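Extracellular invertase (Aspergillus kawachii, PDB 5XH8) is a family 32 glycoside hydrolase, a beta-fructofuranosidase with high transfructosylation activity, which probably transfers fructosyl units from sucrose to build fructooligosaccharides such as 1-kestose. Local coordinates at residues A[458-463]-A[588-593]. Residues are numbered along the deposited sequence; the frame is centred on the assembly and turned at random.
Sequences LSAQLS and SKVTVS
Ser459 and Thr591 form a hydrogen-bonded pair between two antiparallel strands of the C-terminal beta-sandwich of this family 32 enzyme. Ser459 N reaches Thr591 O at 2.9 Å, and Thr591 N returns to Ser459 O. Leu458, Ala460 and Val590 make up the tightly packed face, turned to the second sheet of the sandwich, where Phe477 covers all three. Beta-branched valine suits this place because it can touch both neighbours: Val590 CG1, anti to the backbone N (chi1 -178°), lies 3.8 Å from Leu458 CG, and Val590 CG2 lies 3.9 Å from Ala460 CB. The other face is polar and partly open to solvent: short Ser459 and Thr591 stand there, and a water bonded to Ser459 OG donates a weak bond to Thr591 O. A bend at chi2 (80°) sets Gln461 OE1 3.1 Å from Ser588 OG, while Gln461 NE2 is held by Asp541 OD1 of strand 534-547. Here the pairing becomes irregular. Gln461 O still takes the N-H of Ser588, but Gln461 N donates to a side chain. Serine fits because its hydroxyl can replace a backbone carbonyl: Ser588 OG accepts from Gln461 N at 3.1 Å and donates to Lys589 O at 2.6 Å, from above the carbonyl plane.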
loop_
_atom_site.group_PDB
_atom_site.type_symbol
_atom_site.label_atom_id
_atom_site.label_comp_id
_atom_site.label_asym_id
_atom_site.label_seq_id
_atom_site.Cartn_x
_atom_site.Cartn_y
_atom_site.Cartn_z
ATOM N N LEU A 458 5.049 -46.289 21.025
ATOM C CA LEU A 458 5.931 -47.043 21.914
ATOM C C LEU A 458 6.297 -46.138 23.077
ATOM O O LEU A 458 6.833 -45.052 22.842
ATOM C CB LEU A 458 7.223 -47.456 21.188
ATOM C CG LEU A 458 8.222 -48.291 22.024
ATOM C CD1 LEU A 458 9.117 -49.114 21.113
ATOM C CD2 LEU A 458 9.092 -47.459 22.961
ATOM N N SER A 459 6.012 -46.568 24.308
ATOM C CA SER A 459 6.413 -45.834 25.529
ATOM C C SER A 459 7.345 -46.691 26.374
ATOM O O SER A 459 7.117 -47.896 26.517
ATOM C CB SER A 459 5.216 -45.481 26.411
ATOM O OG SER A 459 4.058 -45.315 25.647
ATOM N N ALA A 460 8.360 -46.076 26.968
ATOM C CA ALA A 460 9.225 -46.800 27.881
ATOM C C ALA A 460 10.012 -45.831 28.703
ATOM O O ALA A 460 10.238 -44.684 28.282
ATOM C CB ALA A 460 10.177 -47.694 27.095
ATOM N N GLN A 461 10.468 -46.317 29.857
ATOM C CA GLN A 461 11.378 -45.587 30.744
ATOM C C GLN A 461 12.749 -46.244 30.736
ATOM O O GLN A 461 12.853 -47.468 30.803
ATOM C CB GLN A 461 10.835 -45.557 32.164
ATOM C CG GLN A 461 9.557 -44.752 32.320
ATOM C CD GLN A 461 8.336 -45.532 31.875
ATOM O OE1 GLN A 461 8.075 -46.620 32.394
ATOM N NE2 GLN A 461 7.592 -45.000 30.898
ATOM N N LEU A 462 13.790 -45.430 30.620
ATOM C CA LEU A 462 15.160 -45.888 30.663
ATOM C C LEU A 462 15.826 -45.230 31.872
ATOM O O LEU A 462 15.828 -43.992 31.994
ATOM C CB LEU A 462 15.913 -45.536 29.376
ATOM C CG LEU A 462 15.687 -46.413 28.136
ATOM C CD1 LEU A 462 14.248 -46.345 27.645
ATOM C CD2 LEU A 462 16.661 -46.032 27.032
ATOM N N SER A 463 16.377 -46.066 32.763
ATOM C CA SER A 463 17.125 -45.602 33.937
ATOM C C SER A 463 18.584 -45.941 33.762
ATOM O O SER A 463 18.926 -47.019 33.269
ATOM C CB SER A 463 16.585 -46.252 35.191
ATOM O OG SER A 463 15.193 -46.042 35.270
ATOM N N SER A 588 12.285 -50.160 31.570
ATOM C CA SER A 588 11.033 -50.612 32.145
ATOM C C SER A 588 10.299 -51.506 31.160
ATOM O O SER A 588 10.698 -51.659 29.998
ATOM C CB SER A 588 10.112 -49.438 32.412
ATOM O OG SER A 588 9.557 -48.994 31.171
ATOM N N LYS A 589 9.204 -52.076 31.644
ATOM C CA LYS A 589 8.130 -52.598 30.813
ATOM C C LYS A 589 7.830 -51.534 29.700
ATOM O O LYS A 589 7.682 -50.337 29.962
ATOM C CB LYS A 589 6.934 -52.874 31.736
ATOM C CG LYS A 589 5.623 -53.363 31.141
ATOM C CD LYS A 589 4.454 -52.809 31.971
ATOM C CE LYS A 589 3.130 -53.531 31.746
ATOM N NZ LYS A 589 2.594 -54.148 32.992
ATOM N N VAL A 590 7.831 -51.997 28.460
ATOM C CA VAL A 590 7.644 -51.169 27.288
ATOM C C VAL A 590 6.215 -51.416 26.837
ATOM O O VAL A 590 5.818 -52.576 26.727
ATOM C CB VAL A 590 8.635 -51.605 26.188
ATOM C CG1 VAL A 590 8.511 -50.725 24.957
ATOM C CG2 VAL A 590 10.058 -51.592 26.733
ATOM N N THR A 591 5.440 -50.355 26.598
ATOM C CA THR A 591 4.087 -50.504 26.060
ATOM C C THR A 591 4.059 -50.153 24.564
ATOM O O THR A 591 4.643 -49.156 24.134
ATOM C CB THR A 591 3.088 -49.630 26.832
ATOM O OG1 THR A 591 3.155 -49.975 28.219
ATOM C CG2 THR A 591 1.658 -49.853 26.335
ATOM N N VAL A 592 3.394 -50.997 23.785
ATOM C CA VAL A 592 3.234 -50.777 22.350
ATOM C C VAL A 592 1.744 -50.778 22.105
ATOM O O VAL A 592 1.061 -51.739 22.477
ATOM C CB VAL A 592 3.896 -51.870 21.479
ATOM C CG1 VAL A 592 3.590 -51.634 19.992
ATOM C CG2 VAL A 592 5.401 -51.930 21.721
ATOM N N SER A 593 1.244 -49.696 21.501
ATOM C CA SER A 593 -0.145 -49.602 21.106
ATOM C C SER A 593 -0.154 -49.449 19.592
ATOM O O SER A 593 0.529 -48.563 19.041
ATOM C CB SER A 593 -0.817 -48.427 21.823
ATOM O OG SER A 593 -2.121 -48.226 21.304
HETATM O O HOH W 1 2.132 -47.237 23.949
#